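Local coordinates for binding domain (Hc) of Paraclostridial Mosquitocidal Protein 1 (Paraclostridium bifermentans, PDB 6HOX) that mediates host nerve-cell targeting, as the receptor-binding part of a clostridial neurotoxin that specifically targets Anopheles mosquitoes, at residues Gln53-Arg58 with Thr62-Ser67; Ser87-Ser92 with Leu132-Lys137; Gln223-Gln228 with Asn241-Ser246; Gln384-Glu389 with Asn393-Ile398. All coordinates share one frame; numbering follows the deposited sequence.

Contact 1. Residues Gln53-Arg58 with Thr62-Ser67; sequences QIVDGR and TIRLNS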
# COMPACT_ATOMS: atom_id res chain seq x y z
N GLN A 53 -2.25 16.00 12.06
CA GLN A 53 -1.09 16.38 11.25
C GLN A 53 -1.36 16.13 9.76
O GLN A 53 -2.26 15.37 9.37
CB GLN A 53 0.15 15.61 11.72
CG GLN A 53 0.46 15.81 13.19
CD GLN A 53 1.52 14.88 13.70
OE1 GLN A 53 1.65 13.74 13.26
NE2 GLN A 53 2.29 15.35 14.67
N ILE A 54 -0.57 16.82 8.95
CA ILE A 54 -0.48 16.66 7.54
C ILE A 54 0.92 16.12 7.23
O ILE A 54 1.91 16.74 7.58
CB ILE A 54 -0.76 18.00 6.82
CG1 ILE A 54 -2.10 18.60 7.25
CG2 ILE A 54 -0.67 17.84 5.31
CD1 ILE A 54 -2.39 19.97 6.65
N VAL A 55 0.98 14.95 6.60
CA VAL A 55 2.23 14.28 6.33
C VAL A 55 2.24 13.89 4.86
O VAL A 55 1.24 14.06 4.16
CB VAL A 55 2.43 13.06 7.25
CG1 VAL A 55 2.47 13.48 8.72
CG2 VAL A 55 1.38 11.98 7.03
N ASP A 56 3.39 13.38 4.40
CA ASP A 56 3.54 12.88 3.07
C ASP A 56 2.65 11.65 2.92
O ASP A 56 2.57 10.83 3.85
CB ASP A 56 5.01 12.61 2.77
CG ASP A 56 5.80 13.91 2.74
OD1 ASP A 56 5.46 14.79 1.91
OD2 ASP A 56 6.70 14.05 3.55
N GLY A 57 2.01 11.52 1.74
CA GLY A 57 1.02 10.48 1.48
C GLY A 57 1.22 9.78 0.16
O GLY A 57 2.29 9.79 -0.40
N ARG A 58 0.18 9.12 -0.32
CA ARG A 58 0.27 8.27 -1.52
C ARG A 58 0.05 9.12 -2.77
O ARG A 58 0.29 8.66 -3.90
CB ARG A 58 -0.77 7.13 -1.48
CG ARG A 58 -2.21 7.62 -1.35
CD ARG A 58 -3.24 6.53 -1.67
NE ARG A 58 -3.04 5.88 -2.96
CZ ARG A 58 -3.40 6.39 -4.13
NH1 ARG A 58 -4.04 7.55 -4.18
NH2 ARG A 58 -3.10 5.75 -5.24
N THR A 62 -1.32 13.71 3.19
CA THR A 62 -2.39 12.95 3.81
C THR A 62 -2.54 13.38 5.27
O THR A 62 -1.62 13.87 5.90
CB THR A 62 -2.12 11.45 3.67
OG1 THR A 62 -3.30 10.74 4.06
CG2 THR A 62 -0.94 10.98 4.48
N ILE A 63 -3.74 13.14 5.79
CA ILE A 63 -4.03 13.31 7.18
C ILE A 63 -3.37 12.18 7.97
O ILE A 63 -3.36 11.02 7.54
CB ILE A 63 -5.56 13.33 7.41
CG1 ILE A 63 -6.20 14.56 6.77
CG2 ILE A 63 -5.86 13.19 8.89
CD1 ILE A 63 -7.67 14.39 6.43
N ARG A 64 -2.84 12.54 9.14
CA ARG A 64 -2.34 11.60 10.11
C ARG A 64 -3.04 11.87 11.46
O ARG A 64 -3.01 12.99 11.97
CB ARG A 64 -0.83 11.72 10.25
CG ARG A 64 -0.27 10.92 11.43
CD ARG A 64 1.25 10.93 11.52
NE ARG A 64 1.73 10.36 12.78
CZ ARG A 64 2.92 9.80 12.97
NH1 ARG A 64 3.76 9.67 11.96
NH2 ARG A 64 3.27 9.41 14.18
N LEU A 65 -3.67 10.82 12.00
CA LEU A 65 -4.29 10.82 13.32
C LEU A 65 -3.42 10.03 14.30
O LEU A 65 -3.11 8.88 14.05
CB LEU A 65 -5.66 10.16 13.21
CG LEU A 65 -6.69 10.89 12.35
CD1 LEU A 65 -8.01 10.11 12.31
CD2 LEU A 65 -6.94 12.29 12.88
N ASN A 66 -3.10 10.65 15.44
CA ASN A 66 -2.27 10.11 16.51
C ASN A 66 -3.18 9.75 17.69
O ASN A 66 -4.35 10.08 17.70
CB ASN A 66 -1.19 11.12 16.93
CG ASN A 66 -0.20 11.38 15.82
OD1 ASN A 66 0.18 10.46 15.09
ND2 ASN A 66 0.21 12.63 15.65
N SER A 67 -2.60 9.08 18.69
CA SER A 67 -3.36 8.59 19.84
C SER A 67 -3.37 9.63 20.98
O SER A 67 -2.96 9.33 22.09
CB SER A 67 -2.81 7.27 20.31
OG SER A 67 -3.11 6.25 19.37
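Residues Gln-53 to Arg-58 and Thr-62 to Ser-67 contribute the two arms of an antiparallel beta hairpin in the concanavalin-like N-terminal half of the binding domain, where strand 61-66 continues the pairing into strand 218-227. Four backbone bonds hold the arms together, two in the hydrogen-bonded pair Gln-53/Arg-64 and two in Val-55/Thr-62. Between them the non-hydrogen-bonded pair Ile-54/Ile-63 turns its side chains to the other face, against Val-31, Leu-29 and Ile-36. On the face of Gln-53, Val-55, Thr-62 and Arg-64, Val-55 CG2 packs 3.6 Å from Thr-62 CG2. The extended Arg-64 chain leaves with CG anti to the backbone N (chi1 170°) and runs alongside Gln-53, its CD 3.3 Å from Gln-53 OE1. Asn-66 uses both ends of its amide: OD1 takes a straight in-plane bond from Arg-64 NE at 2.8 Å, and ND2 donates to Gln-53 OE1 at 3.0 Å, approaching from above the plane of that carbonyl, with the two amides perpendicular. Arg-64 NH1 has a salt bridge to Glu-442, and its guanidinium makes a cation-pi contact with Phe-218. Asn-66 thus links Arg-64 to Gln-53, which would restrict the rotation of its amide.

Contact 2. Residues Ser87-Ser92 with Leu132-Lys137; sequences SDFTIS and LVWRMK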
# COMPACT_ATOMS: atom_id res chain seq x y z
N SER A 87 -32.10 6.11 2.21
CA SER A 87 -30.94 6.60 1.47
C SER A 87 -29.84 5.53 1.44
O SER A 87 -29.25 5.19 2.47
CB SER A 87 -30.44 7.90 2.02
OG SER A 87 -30.13 7.77 3.40
N ASP A 88 -29.58 5.01 0.23
CA ASP A 88 -28.39 4.20 -0.07
C ASP A 88 -27.14 5.09 0.09
O ASP A 88 -27.21 6.30 -0.11
CB ASP A 88 -28.45 3.62 -1.48
CG ASP A 88 -29.65 2.72 -1.74
OD1 ASP A 88 -30.24 2.21 -0.76
OD2 ASP A 88 -29.99 2.54 -2.93
N PHE A 89 -26.00 4.51 0.43
CA PHE A 89 -24.77 5.31 0.45
C PHE A 89 -23.54 4.41 0.27
O PHE A 89 -23.63 3.17 0.39
CB PHE A 89 -24.68 6.17 1.71
CG PHE A 89 -24.60 5.40 3.01
CD1 PHE A 89 -25.75 5.00 3.67
CD2 PHE A 89 -23.37 5.07 3.56
CE1 PHE A 89 -25.67 4.29 4.86
CE2 PHE A 89 -23.30 4.37 4.75
CZ PHE A 89 -24.45 3.98 5.40
N THR A 90 -22.42 5.07 -0.07
CA THR A 90 -21.12 4.46 -0.14
C THR A 90 -20.12 5.32 0.65
O THR A 90 -20.18 6.56 0.61
CB THR A 90 -20.67 4.30 -1.60
OG1 THR A 90 -21.64 3.44 -2.21
CG2 THR A 90 -19.28 3.71 -1.74
N ILE A 91 -19.27 4.63 1.41
CA ILE A 91 -18.12 5.19 2.06
C ILE A 91 -16.89 4.56 1.39
O ILE A 91 -16.81 3.34 1.29
CB ILE A 91 -18.17 4.93 3.58
CG1 ILE A 91 -19.28 5.74 4.25
CG2 ILE A 91 -16.82 5.20 4.23
CD1 ILE A 91 -19.49 5.43 5.72
N SER A 92 -15.94 5.40 0.97
CA SER A 92 -14.61 4.95 0.49
C SER A 92 -13.50 5.76 1.14
O SER A 92 -13.71 6.89 1.59
CB SER A 92 -14.52 4.96 -1.02
OG SER A 92 -14.49 6.27 -1.57
N LEU A 132 -10.30 -4.84 10.05
CA LEU A 132 -11.18 -3.67 9.94
C LEU A 132 -12.59 -4.13 10.28
O LEU A 132 -12.97 -5.26 9.91
CB LEU A 132 -11.08 -3.12 8.51
CG LEU A 132 -11.51 -1.67 8.29
CD1 LEU A 132 -10.55 -0.70 8.96
CD2 LEU A 132 -11.59 -1.36 6.81
N VAL A 133 -13.32 -3.31 11.03
CA VAL A 133 -14.71 -3.54 11.40
C VAL A 133 -15.56 -2.41 10.83
O VAL A 133 -15.24 -1.23 11.07
CB VAL A 133 -14.90 -3.58 12.93
CG1 VAL A 133 -16.36 -3.78 13.31
CG2 VAL A 133 -14.03 -4.66 13.55
N TRP A 134 -16.63 -2.79 10.12
CA TRP A 134 -17.75 -1.95 9.77
C TRP A 134 -18.94 -2.42 10.60
O TRP A 134 -19.27 -3.61 10.59
CB TRP A 134 -18.04 -2.00 8.26
CG TRP A 134 -19.37 -1.42 7.88
CD1 TRP A 134 -20.49 -2.10 7.50
CD2 TRP A 134 -19.73 -0.02 7.87
NE1 TRP A 134 -21.50 -1.23 7.23
CE2 TRP A 134 -21.07 0.05 7.45
CE3 TRP A 134 -19.03 1.16 8.12
CZ2 TRP A 134 -21.73 1.26 7.30
CZ3 TRP A 134 -19.69 2.36 7.99
CH2 TRP A 134 -21.02 2.41 7.60
N ARG A 135 -19.58 -1.50 11.32
CA ARG A 135 -20.75 -1.88 12.09
C ARG A 135 -21.85 -0.83 11.92
O ARG A 135 -21.57 0.39 11.93
CB ARG A 135 -20.40 -2.06 13.57
CG ARG A 135 -21.64 -2.28 14.43
CD ARG A 135 -21.37 -2.64 15.88
NE ARG A 135 -20.58 -3.86 15.96
CZ ARG A 135 -19.29 -3.90 16.28
NH1 ARG A 135 -18.74 -2.86 16.88
NH2 ARG A 135 -18.57 -4.97 15.98
N MET A 136 -23.08 -1.34 11.75
CA MET A 136 -24.32 -0.58 11.76
C MET A 136 -25.19 -1.05 12.94
O MET A 136 -25.27 -2.26 13.22
CB MET A 136 -25.09 -0.79 10.45
CG MET A 136 -24.42 -0.12 9.26
SD MET A 136 -25.18 -0.52 7.67
CE MET A 136 -24.86 -2.27 7.65
N LYS A 137 -25.81 -0.10 13.64
CA LYS A 137 -26.78 -0.40 14.69
C LYS A 137 -27.99 0.52 14.52
O LYS A 137 -27.84 1.73 14.41
CB LYS A 137 -26.15 -0.25 16.07
CG LYS A 137 -27.05 -0.67 17.22
CD LYS A 137 -26.81 0.07 18.51
CE LYS A 137 -25.68 -0.48 19.35
NZ LYS A 137 -25.71 0.15 20.69
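Trp-134 points its six-membered ring across the interior of a beta sandwich, the concanavalin-like (jelly-roll) fold of the N-terminal half, to meet Phe-89 and Ile-91 of the facing sheet. Strand 89-96 belongs to one layer and strand 131-137 to the other. No hydrogen bond joins the two segments, whose backbones stay more than 10 Å apart at the matched CA atoms, so side chains alone bridge the gap. The indole leaves its strand with CG anti to the backbone N (chi1 166°), which carries the benzo edge formed by CZ3 and CH2 deep between the layers. Phe-89 comes from the opposite direction. Its CG sits between the backbone N and the carbonyl carbon (chi1 63°), and the ring offers its edge, CE2 lying 4.1 Å from Trp-134 CH2, with that carbon near the plane of the phenyl group. Ile-91, two residues along the same strand, extends its CG1 branch toward the indole, and its CD1 meets it at a slant. Around this trio, Trp-123 packs against the indole and Ile-171 touches it from strand 167-174, while Phe-83 makes an edge-to-face pair with Phe-89 and Phe-224 adjoins Ile-91. All three residues are buried, and the interface is purely apolar. The methyl carbon Ile-91 CD1 straddles one bond of the indole, 3.8 Å from Trp-134 CZ3 and 3.9 Å from Trp-134 CH2.

Contact 3. Residues Gln223-Gln228 with Asn241-Ser246; sequences QFNIYQ and NSYFNS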
# COMPACT_ATOMS: atom_id res chain seq x y z
N GLN A 223 -8.79 10.78 1.20
CA GLN A 223 -9.93 10.65 0.30
C GLN A 223 -11.05 9.85 1.00
O GLN A 223 -11.57 8.87 0.44
CB GLN A 223 -9.53 10.01 -1.03
CG GLN A 223 -8.38 10.71 -1.75
CD GLN A 223 -8.74 12.12 -2.15
OE1 GLN A 223 -8.13 13.10 -1.73
NE2 GLN A 223 -9.79 12.24 -2.94
N PHE A 224 -11.42 10.27 2.22
CA PHE A 224 -12.57 9.69 2.87
C PHE A 224 -13.81 10.34 2.25
O PHE A 224 -14.10 11.53 2.48
CB PHE A 224 -12.52 9.83 4.38
CG PHE A 224 -13.63 9.12 5.10
CD1 PHE A 224 -14.92 9.65 5.14
CD2 PHE A 224 -13.40 7.91 5.75
CE1 PHE A 224 -15.93 9.00 5.83
CE2 PHE A 224 -14.41 7.26 6.44
CZ PHE A 224 -15.68 7.80 6.47
N ASN A 225 -14.48 9.56 1.42
CA ASN A 225 -15.52 10.02 0.56
C ASN A 225 -16.84 9.38 1.00
O ASN A 225 -16.86 8.21 1.38
CB ASN A 225 -15.25 9.68 -0.90
CG ASN A 225 -14.03 10.38 -1.45
OD1 ASN A 225 -13.44 11.22 -0.77
ND2 ASN A 225 -13.64 10.01 -2.66
N ILE A 226 -17.91 10.18 0.96
CA ILE A 226 -19.30 9.69 1.07
C ILE A 226 -20.03 10.00 -0.23
O ILE A 226 -19.96 11.12 -0.75
CB ILE A 226 -20.03 10.31 2.28
CG1 ILE A 226 -19.27 10.06 3.59
CG2 ILE A 226 -21.46 9.77 2.33
CD1 ILE A 226 -19.74 10.89 4.75
N TYR A 227 -20.72 8.99 -0.75
CA TYR A 227 -21.51 9.07 -1.95
C TYR A 227 -22.96 8.76 -1.56
O TYR A 227 -23.18 7.89 -0.70
CB TYR A 227 -21.08 8.07 -3.02
CG TYR A 227 -19.64 8.17 -3.46
CD1 TYR A 227 -18.62 7.61 -2.69
CD2 TYR A 227 -19.29 8.79 -4.64
CE1 TYR A 227 -17.29 7.69 -3.08
CE2 TYR A 227 -17.97 8.87 -5.05
CZ TYR A 227 -16.97 8.34 -4.27
OH TYR A 227 -15.67 8.43 -4.66
N GLN A 228 -23.90 9.42 -2.24
CA GLN A 228 -25.33 9.33 -1.92
C GLN A 228 -26.00 8.24 -2.76
O GLN A 228 -27.18 8.30 -3.03
CB GLN A 228 -26.00 10.69 -2.15
CG GLN A 228 -26.12 11.07 -3.63
CD GLN A 228 -26.55 12.50 -3.84
OE1 GLN A 228 -27.07 13.15 -2.93
NE2 GLN A 228 -26.36 12.99 -5.05
N ASN A 241 -9.57 1.98 -9.62
CA ASN A 241 -8.71 2.18 -10.78
C ASN A 241 -8.44 3.66 -11.02
O ASN A 241 -7.36 4.02 -11.52
CB ASN A 241 -9.30 1.53 -12.04
CG ASN A 241 -9.25 0.02 -11.99
OD1 ASN A 241 -8.42 -0.56 -11.29
ND2 ASN A 241 -10.15 -0.63 -12.70
N SER A 242 -9.38 4.52 -10.62
CA SER A 242 -9.29 5.94 -10.91
C SER A 242 -8.16 6.58 -10.11
O SER A 242 -7.73 7.68 -10.43
CB SER A 242 -10.62 6.64 -10.70
OG SER A 242 -10.90 6.84 -9.32
N TYR A 243 -7.69 5.91 -9.06
CA TYR A 243 -6.59 6.42 -8.24
C TYR A 243 -5.21 6.10 -8.85
O TYR A 243 -4.20 6.52 -8.30
CB TYR A 243 -6.70 5.87 -6.83
CG TYR A 243 -7.86 6.47 -6.08
CD1 TYR A 243 -7.84 7.81 -5.74
CD2 TYR A 243 -8.98 5.73 -5.76
CE1 TYR A 243 -8.89 8.39 -5.06
CE2 TYR A 243 -10.04 6.30 -5.06
CZ TYR A 243 -10.00 7.64 -4.73
OH TYR A 243 -11.04 8.24 -4.07
N PHE A 244 -5.18 5.37 -9.97
CA PHE A 244 -3.92 4.96 -10.62
C PHE A 244 -3.95 5.35 -12.11
O PHE A 244 -3.57 4.58 -12.97
CB PHE A 244 -3.73 3.45 -10.41
CG PHE A 244 -3.62 3.06 -8.96
CD1 PHE A 244 -2.41 3.21 -8.29
CD2 PHE A 244 -4.71 2.58 -8.24
CE1 PHE A 244 -2.30 2.86 -6.95
CE2 PHE A 244 -4.59 2.23 -6.91
CZ PHE A 244 -3.39 2.38 -6.27
N ASN A 245 -4.36 6.58 -12.38
CA ASN A 245 -4.61 7.06 -13.75
C ASN A 245 -3.31 7.56 -14.40
O ASN A 245 -3.29 7.85 -15.59
CB ASN A 245 -5.68 8.15 -13.78
CG ASN A 245 -5.48 9.22 -12.71
OD1 ASN A 245 -5.14 8.90 -11.57
ND2 ASN A 245 -5.69 10.48 -13.07
N SER A 246 -2.22 7.65 -13.64
CA SER A 246 -0.97 8.18 -14.15
C SER A 246 0.03 7.04 -14.38
O SER A 246 -0.20 5.88 -14.05
CB SER A 246 -0.41 9.22 -13.22
OG SER A 246 0.12 8.60 -12.07
O HOH W 1 -11.78 7.06 -1.74
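The phenol of Tyr-243 reaches toward strand 218-227 and meets it at Gln-223 and Asn-225, with a single water completing the junction. That water donates to the backbone carbonyl Gln-223 O at 2.8 Å and lies 2.7 Å from Tyr-243 OH, to which it is also hydrogen-bonded. Beside this bridge, the aliphatic part of Gln-223 crosses the phenol at a slant: its CB is 3.8 Å from Tyr-243 OH, and its CG is 4.1 Å from Tyr-243 CE1. The glutamine chain bends at chi2 (-64°), turning its amide aside so that methylene groups, and not the polar end, lie against the tyrosine. Asn-225 approaches the hydroxyl from the opposite direction, with its amide plane inclined 40° to the ring. Both strand residues direct their CB toward the tyrosine, as alternate residues of a strand do, and Phe-224 between them turns away into the sandwich. The strand carries a G1 beta bulge here: Gln-223 and Phe-224 both face Leu-29 of strand 25-32, with Gln-223 at a positive phi (53°). Farther out, Tyr-243 is positioned by an edge-to-face contact with Trp-94 and by the ring of His-168. Its segment begins at the last residue of helix 233-241 and leads from the concanavalin-like half to the trefoil half. The turn there is stabilised by the bond from Phe-244 N to Asn-241 O (3.0 Å), while Ser-242 OG bonds back to Leu-239 O in the helix. On the trefoil side, Asn-378 ND2 bonds to Phe-244 O.

Contact 4. Residues Gln384-Glu389 with Asn393-Ile398; sequences QIRIFE and NGLLSI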
# COMPACT_ATOMS: atom_id res chain seq x y z
N GLN A 384 8.57 -4.35 -12.99
CA GLN A 384 9.54 -5.23 -13.62
C GLN A 384 10.66 -4.36 -14.18
O GLN A 384 10.51 -3.15 -14.32
CB GLN A 384 8.88 -6.10 -14.69
CG GLN A 384 7.65 -6.85 -14.18
CD GLN A 384 6.43 -5.96 -14.20
OE1 GLN A 384 6.26 -5.16 -15.11
NE2 GLN A 384 5.58 -6.10 -13.19
N ILE A 385 11.80 -5.00 -14.48
CA ILE A 385 12.97 -4.30 -14.96
C ILE A 385 13.48 -5.01 -16.21
O ILE A 385 13.82 -6.19 -16.16
CB ILE A 385 14.05 -4.19 -13.86
CG1 ILE A 385 13.54 -3.42 -12.64
CG2 ILE A 385 15.32 -3.57 -14.44
CD1 ILE A 385 14.56 -3.24 -11.54
N ARG A 386 13.48 -4.26 -17.32
CA ARG A 386 13.84 -4.77 -18.62
C ARG A 386 15.29 -4.37 -18.90
O ARG A 386 15.64 -3.19 -18.83
CB ARG A 386 12.91 -4.25 -19.71
CG ARG A 386 13.18 -4.84 -21.09
CD ARG A 386 12.01 -4.75 -22.04
NE ARG A 386 12.33 -5.24 -23.39
CZ ARG A 386 11.46 -5.25 -24.41
NH1 ARG A 386 10.22 -4.81 -24.24
NH2 ARG A 386 11.83 -5.73 -25.60
N ILE A 387 16.09 -5.40 -19.23
CA ILE A 387 17.49 -5.28 -19.61
C ILE A 387 17.56 -5.26 -21.14
O ILE A 387 17.06 -6.20 -21.79
CB ILE A 387 18.31 -6.48 -19.06
CG1 ILE A 387 18.11 -6.73 -17.57
CG2 ILE A 387 19.78 -6.33 -19.43
CD1 ILE A 387 18.46 -5.57 -16.69
N PHE A 388 18.17 -4.21 -21.69
CA PHE A 388 18.43 -4.04 -23.12
C PHE A 388 19.93 -4.14 -23.33
O PHE A 388 20.66 -3.27 -22.88
CB PHE A 388 17.99 -2.67 -23.64
CG PHE A 388 16.50 -2.48 -23.68
CD1 PHE A 388 15.77 -2.87 -24.79
CD2 PHE A 388 15.83 -1.95 -22.59
CE1 PHE A 388 14.40 -2.73 -24.82
CE2 PHE A 388 14.45 -1.80 -22.63
CZ PHE A 388 13.74 -2.19 -23.74
N GLU A 389 20.37 -5.20 -24.01
CA GLU A 389 21.79 -5.45 -24.20
C GLU A 389 21.95 -6.27 -25.48
O GLU A 389 21.09 -7.08 -25.82
CB GLU A 389 22.39 -6.15 -22.98
CG GLU A 389 23.91 -6.12 -22.93
CD GLU A 389 24.67 -7.34 -23.46
OE1 GLU A 389 24.06 -8.42 -23.65
OE2 GLU A 389 25.89 -7.21 -23.63
N ASN A 393 19.25 -9.44 -23.89
CA ASN A 393 17.96 -8.81 -23.58
C ASN A 393 17.17 -9.74 -22.67
O ASN A 393 17.21 -10.94 -22.88
CB ASN A 393 17.12 -8.56 -24.83
CG ASN A 393 17.73 -7.51 -25.73
OD1 ASN A 393 18.28 -6.53 -25.26
ND2 ASN A 393 17.63 -7.73 -27.03
N GLY A 394 16.49 -9.18 -21.67
CA GLY A 394 15.65 -9.99 -20.78
C GLY A 394 14.95 -9.16 -19.72
O GLY A 394 15.04 -7.95 -19.69
N LEU A 395 14.21 -9.86 -18.85
CA LEU A 395 13.65 -9.27 -17.64
C LEU A 395 14.55 -9.68 -16.49
O LEU A 395 15.02 -10.83 -16.42
CB LEU A 395 12.22 -9.76 -17.40
CG LEU A 395 11.19 -9.33 -18.43
CD1 LEU A 395 9.81 -9.93 -18.13
CD2 LEU A 395 11.08 -7.82 -18.51
N LEU A 396 14.80 -8.73 -15.59
CA LEU A 396 15.59 -8.99 -14.42
C LEU A 396 14.83 -9.98 -13.53
O LEU A 396 13.64 -9.78 -13.21
CB LEU A 396 15.87 -7.68 -13.69
CG LEU A 396 16.73 -7.84 -12.44
CD1 LEU A 396 18.18 -8.15 -12.82
CD2 LEU A 396 16.64 -6.60 -11.58
N SER A 397 15.53 -11.06 -13.18
CA SER A 397 15.00 -12.09 -12.32
C SER A 397 16.11 -12.62 -11.40
O SER A 397 17.22 -12.10 -11.39
CB SER A 397 14.37 -13.18 -13.13
OG SER A 397 13.52 -13.96 -12.31
N ILE A 398 15.75 -13.60 -10.58
CA ILE A 398 16.67 -14.33 -9.72
C ILE A 398 16.78 -15.74 -10.29
O ILE A 398 15.77 -16.29 -10.75
CB ILE A 398 16.22 -14.34 -8.24
CG1 ILE A 398 14.74 -14.68 -8.10
CG2 ILE A 398 16.57 -13.01 -7.58
CD1 ILE A 398 14.32 -15.03 -6.69
O HOH W 2 11.75 -7.85 -14.01
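A beta hairpin of the C-terminal beta-trefoil half forms this contact, strand 384-388 running antiparallel to strand 394-398 with a short connection between them. The arms are strongly twisted, at 125° between their N-to-C directions. At Ile-387 and Gly-394 a hydrogen-bonded pair joins the backbones in both directions, Ile-387 N reaching Gly-394 O at 2.8 Å and Gly-394 N returning to Ile-387 O. Arg-386 and Leu-395 form the adjoining non-hydrogen-bonded pair, where the leucine branch CD2 lies over Arg-386 CA and CB; Leu-419 of helix 416-420 touches both side chains. Farther along, Leu-396 N donates almost straight to Ile-385 O, at 2.8 Å. The two side chains run side by side in the same direction, with Ile-385 CB 3.9 Å from Leu-396 CB. With CG anti to the backbone N (chi1 -179°), Leu-396 follows the isoleucine and brings CD2 to Ile-385 CD1; outward, Ile-385 touches Leu-370 and Leu-396 touches Leu-412 of the flanking strands. Beyond that bond the strands diverge, and a water fills in for a direct link: it accepts from Ile-385 N and can donate to Leu-396 O, the latter also bonded by Trp-435 NE1. At the turn end, the Glu-389 carboxylate is engaged by Arg-392 in a salt bridge, while its backbone is held by Asn-393. The asparagine side chain brings its OD1 up to Glu-389 N and accepts from it at 2.8 Å, the donor tilted 25° from the amide carbonyl plane.

From the N terminus, contact 1 closes a tight hairpin, and contact 2 then joins the two layers of the concanavalin-like sandwich across a loop of about forty residues. Contact 3 closes a shorter loop through helix 233-241, running from the last sandwich strand into the trefoil half, and contact 4 is a hairpin within the trefoil. All four follow in series, none enclosing or crossing another. Contacts 1, 2 and 3 share one sheet: strand 218-227 pairs with strand 61-66 and strand 89-96. Arg-58 of contact 1 packs on Tyr-243 and Phe-244 of contact 3. Contact 4 stands apart, its nearest atoms about 13 Å from contact 3.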